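Probable glutathione S-transferase (PDB 6JWK) is a zeta-class member of the glutathione S-transferase superfamily that acts as a maleylpyruvate isomerase, probably with glutathione as its cofactor. Local coordinates at residues B[140-145]-B[185-190]; B[22-27]-B[75-80]; B[94-99]-B[161-166]; B[26-31]-B[206-211]. One frame throughout, in Å; residues are numbered along the deposited sequence.

Interactions 1 and 3 both belong to the helical C-terminal domain of the glutathione S-transferase fold. Their centres are 12 Å apart, and their segments alternate along the chain. They touch directly where Ala142 and Leu145 pack on Leu96 and Leu99; this packing, with the two contacts themselves, gathers helices 87-103, 124-149, 162-176 and 185-195 into one bundle. Interaction 2 joins the loop after helix 10-22 to the end of helix 66-76 in the thioredoxin-like part, 18 Å from interaction 3 between centres. Interaction 4 shares Tyr26 and Gln27 with interaction 2 but reaches the C-terminal tail and encloses interactions 1 and 3 in sequence, so the last modelled residues return to the N-terminal sheet.

Interaction 1 (B[140-145]-B[185-190]); sequences AAAETL and PALLEL
The carboxylate of Glu143 is the flat group at the heart of this contact. It faces the start of helix 185-195 with Pro185 and Ala186 on opposite sides of its plane: Pro185 CD lies over OE2 at 3.2 Å, and Ala186 CB approaches OE2 from the other face at 3.3 Å. Its oxygen-bearing end is turned to the backbone of that helix. The setting is the all-helical C-terminal domain of the glutathione S-transferase fold, where segments 140-145 and 185-190 of helices 124-149 and 185-195 cross at 73°, their axes 9.0 Å apart.

Two amides of the first turn donate to the carboxylate, one to each oxygen. Ala186 N donates to OE2 at 2.9 Å, using the syn lone pair, while Leu187 N reaches OE1, also at 2.9 Å, from the syn side but 16° out of the carboxylate plane. Two bonds to successive amides fix the rotation of the carboxylate and satisfy N-H groups that have no preceding helical turn to bond to. The side chain gets there by leaving its own helix with CG anti to the backbone N and then bending at chi2 (82°). The positive end of the helix dipole would probably favour the ionised form of this buried acid. Leu187 slants across Glu143 and lies against the carboxylate, its CG 3.3 Å from OE1.

The leucine branches continue toward Ala142 and Leu146 of helix 124-149 and Leu167 of helix 162-176. Here the contact turns apolar, the Leu187 CD1 methyl coming to rest 4.1 Å from Ala142 CB.

Interaction 2 (B[22-27]-B[75-80]); sequences KGLDYQ and AVQPEP
Lys22 and Gln77 exchange hydrogen bonds in both directions, each side chain reaching the other residue's backbone carbonyl. The ammonium of Lys22 supplies the charged part. NZ donates to Gln77 O at 2.7 Å, almost in line with that carbonyl, and to Pro80 O at 2.6 Å, which it meets from above the carbonyl plane. A bend at chi2 (-71°) carries the chain across to these oxygens, and a salt bridge to Asp74 gives NZ a further partner.

The neutral bonds come from the Gln77 amide. NE2 gives one hydrogen to Lys22 O at 2.8 Å and the other to Glu79 O, also at 2.8 Å. Both bonds are close to straight, and both acceptors lie near the amide plane, so the group is held flat and its orientation is set. Lys22 O belongs to the last turn of helix 10-22, which Gly23 ends in a Schellman motif with positive phi. The contact therefore ties the end of this helix in the thioredoxin-like domain to the turn that follows helix 66-76, where the chain heads for the helical domain.

The remaining contacts are van der Waals. Leu24 and Gln77 run past each other in opposite senses, and the CD2 methyl of Leu24 packs against Gln77 OE1 at 3.5 Å. The Pro80 ring, preceded by a cis peptide bond, comes only loosely near the lysine, its CD 4.4 Å from Lys22 CD.

Interaction 3 (B[94-99]-B[161-166]); sequences LELALL and GIVECC
Leu96 and Val163 make the tightest meeting between helices 87-103 and 162-176: Leu96 CD2 presses on Val163 CG1 at 3.5 Å, the two side chains crossing at about a right angle. Val163 CG1 is anti to its backbone N (chi1 164°), which turns this methyl to the end of Leu96, while CG2 faces Leu96 CB and the backbone of Ala97. The small Ala97 lets the backbones draw close, its CA 4.9 Å from Val163 CA. Ala97 CB points into the partner helix, 4.1 Å from Ile162 CG1 and 4.0 Å from Cys166 SG. The local axes run nearly parallel at 15°, 8.6 Å apart, within the helical bundle of the C-terminal glutathione S-transferase domain.

Packing is looser at Leu94. There the contact is a single slanting approach of CD2 to Ile162 CD1 at 4.1 Å, and the leucine is partly exposed, with a bound glycerol about 4 Å from its side chain. The same helix also faces the dimer partner: Leu94 packs on Ala68 of the second subunit, and Glu95 accepts a hydrogen bond from Ser64 N of that subunit.

Polar groups are used within the second helix. Gly161, at the N-cap, donates its N-H to Glu164 OE1 at 2.8 Å, the half of a capping box that a glycine can still make. With no hydrogen bond between the segments, their cohesion comes from the fit of methyl, methylene and sulfur surfaces.

Interaction 4 (B[26-31]-B[206-211]); sequences YQVVPV and ERQPDY
Pro30 CB sits squarely over the carboxylate of Asp210, 3.7 Å from CG and about equally far from OD1 and OD2, at 4.0 and 4.1 Å, so the proline is set against the flat face of the acid. Asp210 CG stands between its own backbone N and carbonyl carbon (chi1 56°), which turns the group across the proline. Its OD2 is engaged by a hydrogen bond from the backbone N of Phe7, leaving the contact with Pro30 as one of packing alone.

The two proline rings meet more loosely, Pro30 CG lying 4.4 Å from Pro209 CB. Farther along, Val28 and Gln208 cross at about a right angle: the CG1 methyl of Val28 comes within 4.0 Å of Gln208 OE1. Gln208 is bent at chi2 (-54°), and its NE2 donates to Ser204 O, which settles which way the amide faces. Gln208 also opens a type I beta turn that ends at Tyr211, closed by Tyr211 N to Gln208 O at 3.1 Å; this turn presents Pro209 and Asp210 to the strand.

The contact brings the C-terminal tail, after helix 198-203, back to the thioredoxin-like domain. Strand 28-30 is an edge strand of the mixed sheet within this chain, parallel to strand 2-5, to which Val29 is hydrogen-bonded through Leu3 and Ser5, while Val28 packs on Arg16 and Leu19 of helix 10-22.

Interaction 1 (B[140-145]-B[185-190])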
loop_
_atom_site.group_PDB
_atom_site.type_symbol
_atom_site.label_atom_id
_atom_site.label_comp_id
_atom_site.label_asym_id
_atom_site.label_seq_id
_atom_site.Cartn_x
_atom_site.Cartn_y
_atom_site.Cartn_z
ATOM N N ALA B 140 3.393 -14.486 8.751
ATOM C CA ALA B 140 2.452 -15.364 9.471
ATOM C C ALA B 140 1.019 -15.039 9.037
ATOM O O ALA B 140 0.210 -15.967 8.842
ATOM C CB ALA B 140 2.616 -15.201 10.967
ATOM N N ALA B 141 0.709 -13.752 8.885
ATOM C CA ALA B 141 -0.645 -13.312 8.481
ATOM C C ALA B 141 -0.845 -13.682 7.008
ATOM O O ALA B 141 -1.931 -14.138 6.680
ATOM C CB ALA B 141 -0.827 -11.811 8.745
ATOM N N ALA B 142 0.192 -13.560 6.173
ATOM C CA ALA B 142 0.126 -13.835 4.709
ATOM C C ALA B 142 -0.154 -15.331 4.489
ATOM O O ALA B 142 -0.991 -15.662 3.687
ATOM C CB ALA B 142 1.420 -13.420 4.033
ATOM N N GLU B 143 0.527 -16.186 5.239
ATOM C CA GLU B 143 0.362 -17.680 5.179
ATOM C C GLU B 143 -1.116 -17.967 5.454
ATOM O O GLU B 143 -1.727 -18.709 4.698
ATOM C CB GLU B 143 1.325 -18.325 6.188
ATOM C CG GLU B 143 1.177 -19.833 6.348
ATOM C CD GLU B 143 1.886 -20.661 5.284
ATOM O OE1 GLU B 143 2.545 -20.023 4.389
ATOM O OE2 GLU B 143 1.770 -21.941 5.312
ATOM N N THR B 144 -1.705 -17.368 6.490
ATOM C CA THR B 144 -3.131 -17.589 6.863
ATOM C C THR B 144 -4.062 -17.089 5.757
ATOM O O THR B 144 -5.012 -17.837 5.376
ATOM C CB THR B 144 -3.455 -16.932 8.223
ATOM O OG1 THR B 144 -2.639 -17.638 9.136
ATOM C CG2 THR B 144 -4.898 -17.049 8.647
ATOM N N LEU B 145 -3.806 -15.904 5.187
ATOM C CA LEU B 145 -4.721 -15.402 4.126
ATOM C C LEU B 145 -4.642 -16.347 2.920
ATOM O O LEU B 145 -5.642 -16.531 2.263
ATOM C CB LEU B 145 -4.360 -13.957 3.726
ATOM C CG LEU B 145 -4.579 -12.916 4.823
ATOM C CD1 LEU B 145 -4.138 -11.569 4.302
ATOM C CD2 LEU B 145 -6.016 -12.836 5.341
ATOM N N PRO B 185 5.035 -22.776 4.974
ATOM C CA PRO B 185 5.130 -23.781 3.905
ATOM C C PRO B 185 4.229 -23.469 2.699
ATOM O O PRO B 185 4.652 -23.668 1.560
ATOM C CB PRO B 185 4.796 -25.121 4.609
ATOM C CG PRO B 185 3.914 -24.684 5.787
ATOM C CD PRO B 185 4.511 -23.347 6.237
ATOM N N ALA B 186 3.029 -22.927 2.908
ATOM C CA ALA B 186 2.152 -22.608 1.764
ATOM C C ALA B 186 2.819 -21.453 0.979
ATOM O O ALA B 186 2.773 -21.478 -0.281
ATOM C CB ALA B 186 0.710 -22.312 2.188
ATOM N N LEU B 187 3.416 -20.465 1.650
ATOM C CA LEU B 187 4.067 -19.344 0.903
ATOM C C LEU B 187 5.239 -19.909 0.078
ATOM O O LEU B 187 5.347 -19.572 -1.135
ATOM C CB LEU B 187 4.557 -18.236 1.847
ATOM C CG LEU B 187 3.517 -17.446 2.654
ATOM C CD1 LEU B 187 4.205 -16.303 3.398
ATOM C CD2 LEU B 187 2.371 -16.911 1.791
ATOM N N LEU B 188 6.052 -20.787 0.676
ATOM C CA LEU B 188 7.190 -21.419 -0.028
ATOM C C LEU B 188 6.676 -22.224 -1.237
ATOM O O LEU B 188 7.237 -22.093 -2.333
ATOM C CB LEU B 188 8.051 -22.271 0.919
ATOM C CG LEU B 188 8.746 -21.475 2.006
ATOM C CD1 LEU B 188 9.457 -22.395 2.993
ATOM C CD2 LEU B 188 9.714 -20.468 1.399
ATOM N N GLU B 189 5.597 -22.942 -1.092
ATOM C CA GLU B 189 5.081 -23.762 -2.196
ATOM C C GLU B 189 4.604 -22.826 -3.320
ATOM O O GLU B 189 4.865 -23.116 -4.517
ATOM C CB GLU B 189 3.981 -24.679 -1.665
ATOM C CG GLU B 189 3.251 -25.428 -2.753
ATOM C CD GLU B 189 2.058 -26.186 -2.214
ATOM O OE1 GLU B 189 1.069 -25.528 -1.753
ATOM O OE2 GLU B 189 2.146 -27.414 -2.199
ATOM N N LEU B 190 3.905 -21.739 -2.976
ATOM C CA LEU B 190 3.396 -20.825 -4.028
ATOM C C LEU B 190 4.596 -20.203 -4.729
ATOM O O LEU B 190 4.587 -20.068 -5.947
ATOM C CB LEU B 190 2.508 -19.776 -3.371
ATOM C CG LEU B 190 1.970 -18.667 -4.265
ATOM C CD1 LEU B 190 1.230 -19.252 -5.450
ATOM C CD2 LEU B 190 1.090 -17.710 -3.446
#

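Interaction 2 (B[22-27]-B[75-80])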
loop_
_atom_site.group_PDB
_atom_site.type_symbol
_atom_site.label_atom_id
_atom_site.label_comp_id
_atom_site.label_asym_id
_atom_site.label_seq_id
_atom_site.Cartn_x
_atom_site.Cartn_y
_atom_site.Cartn_z
ATOM N N LYS B 22 2.087 -10.475 -18.704
ATOM C CA LYS B 22 1.315 -9.900 -19.828
ATOM C C LYS B 22 1.984 -10.249 -21.167
ATOM O O LYS B 22 1.302 -10.119 -22.158
ATOM C CB LYS B 22 1.243 -8.370 -19.713
ATOM C CG LYS B 22 0.430 -7.861 -18.532
ATOM C CD LYS B 22 -1.045 -8.080 -18.680
ATOM C CE LYS B 22 -1.882 -7.237 -17.737
ATOM N NZ LYS B 22 -3.258 -7.798 -17.648
ATOM N N GLY B 23 3.277 -10.583 -21.180
ATOM C CA GLY B 23 4.097 -10.783 -22.393
ATOM C C GLY B 23 4.566 -9.463 -22.986
ATOM O O GLY B 23 4.732 -9.397 -24.209
ATOM N N LEU B 24 4.802 -8.446 -22.150
ATOM C CA LEU B 24 5.272 -7.085 -22.543
ATOM C C LEU B 24 6.668 -6.798 -21.963
ATOM O O LEU B 24 6.967 -5.619 -21.703
ATOM C CB LEU B 24 4.271 -6.058 -21.980
ATOM C CG LEU B 24 2.820 -6.174 -22.439
ATOM C CD1 LEU B 24 1.928 -5.279 -21.612
ATOM C CD2 LEU B 24 2.675 -5.840 -23.912
ATOM N N ASP B 25 7.504 -7.785 -21.649
ATOM C CA ASP B 25 8.731 -7.474 -20.852
ATOM C C ASP B 25 9.877 -6.942 -21.749
ATOM O O ASP B 25 10.913 -6.538 -21.170
ATOM C CB ASP B 25 9.139 -8.634 -19.939
ATOM C CG ASP B 25 9.412 -9.907 -20.705
ATOM O OD1 ASP B 25 10.377 -9.887 -21.506
ATOM O OD2 ASP B 25 8.631 -10.877 -20.543
ATOM N N TYR B 26 9.703 -6.849 -23.080
ATOM C CA TYR B 26 10.540 -5.979 -23.969
ATOM C C TYR B 26 10.510 -4.509 -23.477
ATOM O O TYR B 26 11.478 -3.764 -23.652
ATOM C CB TYR B 26 10.107 -6.072 -25.441
ATOM C CG TYR B 26 8.666 -5.714 -25.716
ATOM C CD1 TYR B 26 7.676 -6.686 -25.692
ATOM C CD2 TYR B 26 8.281 -4.403 -25.976
ATOM C CE1 TYR B 26 6.348 -6.370 -25.930
ATOM C CE2 TYR B 26 6.951 -4.067 -26.208
ATOM C CZ TYR B 26 5.982 -5.058 -26.189
ATOM O OH TYR B 26 4.668 -4.759 -26.423
ATOM N N GLN B 27 9.437 -4.077 -22.826
ATOM C CA GLN B 27 9.327 -2.703 -22.279
ATOM C C GLN B 27 10.375 -2.388 -21.172
ATOM O O GLN B 27 10.618 -1.170 -20.910
ATOM C CB GLN B 27 7.866 -2.517 -21.848
ATOM C CG GLN B 27 6.882 -2.691 -23.004
ATOM C CD GLN B 27 5.477 -2.180 -22.744
ATOM O OE1 GLN B 27 5.044 -1.927 -21.606
ATOM N NE2 GLN B 27 4.731 -2.035 -23.830
ATOM N N ALA B 75 -5.714 -2.252 -17.676
ATOM C CA ALA B 75 -6.402 -1.389 -18.668
ATOM C C ALA B 75 -5.682 -1.466 -20.010
ATOM O O ALA B 75 -6.361 -1.582 -21.026
ATOM C CB ALA B 75 -6.447 0.033 -18.184
ATOM N N VAL B 76 -4.343 -1.444 -19.997
ATOM C CA VAL B 76 -3.492 -1.451 -21.214
ATOM C C VAL B 76 -3.722 -2.748 -21.998
ATOM O O VAL B 76 -3.863 -2.662 -23.212
ATOM C CB VAL B 76 -2.008 -1.300 -20.854
ATOM C CG1 VAL B 76 -1.128 -1.539 -22.076
ATOM C CG2 VAL B 76 -1.727 0.047 -20.215
ATOM N N GLN B 77 -3.770 -3.892 -21.324
ATOM C CA GLN B 77 -3.975 -5.243 -21.939
ATOM C C GLN B 77 -4.672 -6.114 -20.910
ATOM O O GLN B 77 -4.042 -6.697 -20.014
ATOM C CB GLN B 77 -2.649 -5.881 -22.336
ATOM C CG GLN B 77 -2.804 -7.224 -23.033
ATOM C CD GLN B 77 -1.449 -7.869 -23.164
ATOM O OE1 GLN B 77 -0.551 -7.283 -23.751
ATOM N NE2 GLN B 77 -1.255 -9.028 -22.540
ATOM N N PRO B 78 -6.003 -6.156 -20.971
ATOM C CA PRO B 78 -6.790 -6.833 -19.955
ATOM C C PRO B 78 -6.386 -8.290 -19.677
ATOM O O PRO B 78 -6.402 -8.656 -18.523
ATOM C CB PRO B 78 -8.202 -6.742 -20.556
ATOM C CG PRO B 78 -8.171 -5.434 -21.318
ATOM C CD PRO B 78 -6.822 -5.474 -21.989
ATOM N N GLU B 79 -6.105 -9.082 -20.719
ATOM C CA GLU B 79 -5.809 -10.539 -20.610
ATOM C C GLU B 79 -4.307 -10.771 -20.694
ATOM O O GLU B 79 -3.633 -10.111 -21.481
ATOM C CB GLU B 79 -6.500 -11.315 -21.735
ATOM C CG GLU B 79 -7.999 -11.393 -21.578
ATOM C CD GLU B 79 -8.436 -12.120 -20.325
ATOM O OE1 GLU B 79 -7.771 -13.098 -19.940
ATOM O OE2 GLU B 79 -9.406 -11.678 -19.707
ATOM N N PRO B 80 -3.700 -11.647 -19.860
ATOM C CA PRO B 80 -4.350 -12.231 -18.684
ATOM C C PRO B 80 -4.402 -11.238 -17.491
ATOM O O PRO B 80 -3.535 -10.380 -17.360
ATOM C CB PRO B 80 -3.442 -13.411 -18.374
ATOM C CG PRO B 80 -2.060 -12.865 -18.716
ATOM C CD PRO B 80 -2.293 -12.061 -19.987
#

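Interaction 3 (B[94-99]-B[161-166])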
loop_
_atom_site.group_PDB
_atom_site.type_symbol
_atom_site.label_atom_id
_atom_site.label_comp_id
_atom_site.label_asym_id
_atom_site.label_seq_id
_atom_site.Cartn_x
_atom_site.Cartn_y
_atom_site.Cartn_z
ATOM N N LEU B 94 -6.423 -8.084 -3.034
ATOM C CA LEU B 94 -5.850 -6.777 -2.590
ATOM C C LEU B 94 -5.503 -6.814 -1.109
ATOM O O LEU B 94 -4.481 -6.225 -0.749
ATOM C CB LEU B 94 -6.795 -5.617 -2.912
ATOM C CG LEU B 94 -7.053 -5.406 -4.400
ATOM C CD1 LEU B 94 -8.150 -4.340 -4.625
ATOM C CD2 LEU B 94 -5.765 -5.028 -5.093
ATOM N N GLU B 95 -6.220 -7.582 -0.305
ATOM C CA GLU B 95 -5.927 -7.671 1.155
ATOM C C GLU B 95 -4.525 -8.267 1.308
ATOM O O GLU B 95 -3.731 -7.751 2.157
ATOM C CB GLU B 95 -6.996 -8.420 1.958
ATOM C CG GLU B 95 -6.546 -8.685 3.411
ATOM C CD GLU B 95 -7.483 -8.522 4.610
ATOM O OE1 GLU B 95 -8.460 -9.253 4.618
ATOM O OE2 GLU B 95 -7.144 -7.763 5.635
ATOM N N LEU B 96 -4.239 -9.367 0.598
ATOM C CA LEU B 96 -2.922 -10.033 0.724
ATOM C C LEU B 96 -1.837 -9.169 0.083
ATOM O O LEU B 96 -0.769 -9.046 0.664
ATOM C CB LEU B 96 -3.017 -11.428 0.106
ATOM C CG LEU B 96 -1.759 -12.276 0.215
ATOM C CD1 LEU B 96 -1.188 -12.284 1.607
ATOM C CD2 LEU B 96 -2.093 -13.685 -0.232
ATOM N N ALA B 97 -2.082 -8.622 -1.093
ATOM C CA ALA B 97 -1.086 -7.757 -1.783
ATOM C C ALA B 97 -0.721 -6.546 -0.905
ATOM O O ALA B 97 0.473 -6.214 -0.835
ATOM C CB ALA B 97 -1.589 -7.340 -3.152
ATOM N N LEU B 98 -1.708 -5.922 -0.261
ATOM C CA LEU B 98 -1.548 -4.685 0.543
ATOM C C LEU B 98 -0.927 -5.054 1.870
ATOM O O LEU B 98 -0.132 -4.248 2.356
ATOM C CB LEU B 98 -2.888 -3.969 0.733
ATOM C CG LEU B 98 -3.378 -3.343 -0.559
ATOM C CD1 LEU B 98 -4.870 -3.090 -0.455
ATOM C CD2 LEU B 98 -2.610 -2.054 -0.865
ATOM N N LEU B 99 -1.163 -6.262 2.371
ATOM C CA LEU B 99 -0.414 -6.714 3.572
ATOM C C LEU B 99 1.089 -6.655 3.318
ATOM O O LEU B 99 1.847 -6.142 4.175
ATOM C CB LEU B 99 -0.865 -8.123 3.946
ATOM C CG LEU B 99 -0.110 -8.816 5.068
ATOM C CD1 LEU B 99 -0.298 -8.093 6.410
ATOM C CD2 LEU B 99 -0.665 -10.228 5.180
ATOM N N GLY B 161 -0.945 -13.508 -10.380
ATOM C CA GLY B 161 -1.480 -12.138 -10.472
ATOM C C GLY B 161 -0.838 -11.241 -9.438
ATOM O O GLY B 161 0.311 -11.530 -9.018
ATOM N N ILE B 162 -1.547 -10.188 -9.063
ATOM C CA ILE B 162 -0.991 -9.135 -8.186
ATOM C C ILE B 162 -0.435 -9.749 -6.895
ATOM O O ILE B 162 0.589 -9.273 -6.389
ATOM C CB ILE B 162 -2.027 -8.030 -7.932
ATOM C CG1 ILE B 162 -1.343 -6.866 -7.219
ATOM C CG2 ILE B 162 -3.232 -8.539 -7.190
ATOM C CD1 ILE B 162 -2.231 -5.639 -7.059
ATOM N N VAL B 163 -1.034 -10.819 -6.355
ATOM C CA VAL B 163 -0.558 -11.382 -5.073
ATOM C C VAL B 163 0.872 -11.918 -5.258
ATOM O O VAL B 163 1.787 -11.608 -4.398
ATOM C CB VAL B 163 -1.552 -12.438 -4.571
ATOM C CG1 VAL B 163 -0.929 -13.293 -3.511
ATOM C CG2 VAL B 163 -2.831 -11.790 -4.072
ATOM N N GLU B 164 1.118 -12.668 -6.354
ATOM C CA GLU B 164 2.428 -13.315 -6.599
ATOM C C GLU B 164 3.409 -12.213 -7.004
ATOM O O GLU B 164 4.604 -12.328 -6.693
ATOM C CB GLU B 164 2.311 -14.448 -7.623
ATOM C CG GLU B 164 1.504 -15.653 -7.091
ATOM C CD GLU B 164 -0.014 -15.496 -7.047
ATOM O OE1 GLU B 164 -0.591 -14.628 -7.814
ATOM O OE2 GLU B 164 -0.642 -16.256 -6.246
ATOM N N CYS B 165 2.943 -11.166 -7.676
ATOM C CA CYS B 165 3.840 -10.034 -8.021
ATOM C C CYS B 165 4.413 -9.439 -6.711
ATOM O O CYS B 165 5.586 -9.000 -6.709
ATOM C CB CYS B 165 3.120 -8.952 -8.795
ATOM S SG CYS B 165 2.612 -9.439 -10.451
ATOM N N CYS B 166 3.645 -9.429 -5.613
ATOM C CA CYS B 166 4.104 -8.854 -4.325
ATOM C C CYS B 166 4.843 -9.915 -3.491
ATOM O O CYS B 166 5.855 -9.574 -2.838
ATOM C CB CYS B 166 2.938 -8.283 -3.540
ATOM S SG CYS B 166 2.200 -6.861 -4.382
#

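Interaction 4 (B[26-31]-B[206-211])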
loop_
_atom_site.group_PDB
_atom_site.type_symbol
_atom_site.label_atom_id
_atom_site.label_comp_id
_atom_site.label_asym_id
_atom_site.label_seq_id
_atom_site.Cartn_x
_atom_site.Cartn_y
_atom_site.Cartn_z
ATOM N N TYR B 26 9.703 -6.849 -23.080
ATOM C CA TYR B 26 10.540 -5.979 -23.969
ATOM C C TYR B 26 10.510 -4.509 -23.477
ATOM O O TYR B 26 11.478 -3.764 -23.652
ATOM C CB TYR B 26 10.107 -6.072 -25.441
ATOM C CG TYR B 26 8.666 -5.714 -25.716
ATOM C CD1 TYR B 26 7.676 -6.686 -25.692
ATOM C CD2 TYR B 26 8.281 -4.403 -25.976
ATOM C CE1 TYR B 26 6.348 -6.370 -25.930
ATOM C CE2 TYR B 26 6.951 -4.067 -26.208
ATOM C CZ TYR B 26 5.982 -5.058 -26.189
ATOM O OH TYR B 26 4.668 -4.759 -26.423
ATOM N N GLN B 27 9.437 -4.077 -22.826
ATOM C CA GLN B 27 9.327 -2.703 -22.279
ATOM C C GLN B 27 10.375 -2.388 -21.172
ATOM O O GLN B 27 10.618 -1.170 -20.910
ATOM C CB GLN B 27 7.866 -2.517 -21.848
ATOM C CG GLN B 27 6.882 -2.691 -23.004
ATOM C CD GLN B 27 5.477 -2.180 -22.744
ATOM O OE1 GLN B 27 5.044 -1.927 -21.606
ATOM N NE2 GLN B 27 4.731 -2.035 -23.830
ATOM N N VAL B 28 10.993 -3.368 -20.494
ATOM C CA VAL B 28 11.922 -3.096 -19.335
ATOM C C VAL B 28 13.199 -2.380 -19.819
ATOM O O VAL B 28 13.629 -2.722 -20.874
ATOM C CB VAL B 28 12.279 -4.363 -18.522
ATOM C CG1 VAL B 28 13.325 -4.048 -17.460
ATOM C CG2 VAL B 28 11.029 -5.023 -17.932
ATOM N N VAL B 29 13.746 -1.446 -19.016
ATOM C CA VAL B 29 14.900 -0.532 -19.273
ATOM C C VAL B 29 15.683 -0.341 -17.980
ATOM O O VAL B 29 15.241 0.386 -17.104
ATOM C CB VAL B 29 14.435 0.850 -19.776
ATOM C CG1 VAL B 29 15.603 1.820 -19.901
ATOM C CG2 VAL B 29 13.620 0.773 -21.063
ATOM N N PRO B 30 16.861 -0.982 -17.800
ATOM C CA PRO B 30 17.729 -0.759 -16.632
ATOM C C PRO B 30 18.240 0.630 -16.192
ATOM O O PRO B 30 18.422 1.463 -17.023
ATOM C CB PRO B 30 19.015 -1.530 -16.990
ATOM C CG PRO B 30 18.810 -2.057 -18.396
ATOM C CD PRO B 30 17.318 -2.124 -18.610
ATOM N N VAL B 31 18.589 0.745 -14.897
ATOM C CA VAL B 31 19.165 1.927 -14.175
ATOM C C VAL B 31 18.307 3.149 -14.493
ATOM O O VAL B 31 17.244 3.242 -13.848
ATOM C CB VAL B 31 20.665 2.147 -14.477
ATOM C CG1 VAL B 31 21.180 3.515 -14.033
ATOM C CG2 VAL B 31 21.514 1.052 -13.846
ATOM N N GLU B 206 18.349 -11.865 -11.151
ATOM C CA GLU B 206 19.569 -12.584 -11.597
ATOM C C GLU B 206 19.596 -12.655 -13.120
ATOM O O GLU B 206 20.700 -12.868 -13.665
ATOM C CB GLU B 206 19.656 -13.987 -10.975
ATOM C CG GLU B 206 19.731 -13.974 -9.458
ATOM C CD GLU B 206 18.419 -14.086 -8.694
ATOM O OE1 GLU B 206 17.375 -13.682 -9.222
ATOM O OE2 GLU B 206 18.453 -14.604 -7.565
ATOM N N ARG B 207 18.455 -12.454 -13.782
ATOM C CA ARG B 207 18.359 -12.545 -15.244
ATOM C C ARG B 207 18.290 -11.137 -15.858
ATOM O O ARG B 207 18.040 -11.033 -17.052
ATOM C CB ARG B 207 17.186 -13.453 -15.613
ATOM C CG ARG B 207 17.375 -14.932 -15.236
ATOM C CD ARG B 207 18.575 -15.613 -15.925
ATOM N NE ARG B 207 18.340 -15.680 -17.373
ATOM C CZ ARG B 207 19.276 -15.617 -18.322
ATOM N NH1 ARG B 207 20.567 -15.562 -18.036
ATOM N NH2 ARG B 207 18.921 -15.647 -19.574
ATOM N N GLN B 208 18.436 -10.085 -15.071
ATOM C CA GLN B 208 18.355 -8.711 -15.637
ATOM C C GLN B 208 19.658 -8.405 -16.388
ATOM O O GLN B 208 20.729 -8.842 -15.983
ATOM C CB GLN B 208 18.053 -7.697 -14.535
ATOM C CG GLN B 208 16.660 -7.918 -13.925
ATOM C CD GLN B 208 15.610 -7.932 -15.017
ATOM O OE1 GLN B 208 15.506 -6.966 -15.774
ATOM N NE2 GLN B 208 14.829 -9.016 -15.119
ATOM N N PRO B 209 19.591 -7.633 -17.488
ATOM C CA PRO B 209 20.797 -7.095 -18.142
ATOM C C PRO B 209 21.746 -6.335 -17.202
ATOM O O PRO B 209 22.906 -6.442 -17.380
ATOM C CB PRO B 209 20.214 -6.118 -19.171
ATOM C CG PRO B 209 18.839 -6.706 -19.488
ATOM C CD PRO B 209 18.337 -7.209 -18.146
ATOM N N ASP B 210 21.235 -5.628 -16.195
ATOM C CA ASP B 210 22.063 -4.823 -15.256
ATOM C C ASP B 210 22.556 -5.684 -14.084
ATOM O O ASP B 210 23.086 -5.101 -13.110
ATOM C CB ASP B 210 21.331 -3.552 -14.793
ATOM C CG ASP B 210 19.972 -3.782 -14.150
ATOM O OD1 ASP B 210 19.266 -4.710 -14.609
ATOM O OD2 ASP B 210 19.621 -3.016 -13.194
ATOM N N TYR B 211 22.393 -7.014 -14.115
ATOM C CA TYR B 211 22.828 -7.860 -12.969
ATOM C C TYR B 211 24.320 -8.234 -13.095
ATOM O O TYR B 211 24.661 -8.782 -14.144
ATOM C CB TYR B 211 21.987 -9.139 -12.871
ATOM C CG TYR B 211 22.348 -9.995 -11.686
ATOM C CD1 TYR B 211 21.950 -9.665 -10.408
ATOM C CD2 TYR B 211 23.046 -11.173 -11.861
ATOM C CE1 TYR B 211 22.245 -10.476 -9.324
ATOM C CE2 TYR B 211 23.381 -11.978 -10.786
ATOM C CZ TYR B 211 22.971 -11.644 -9.519
ATOM O OH TYR B 211 23.295 -12.463 -8.484
#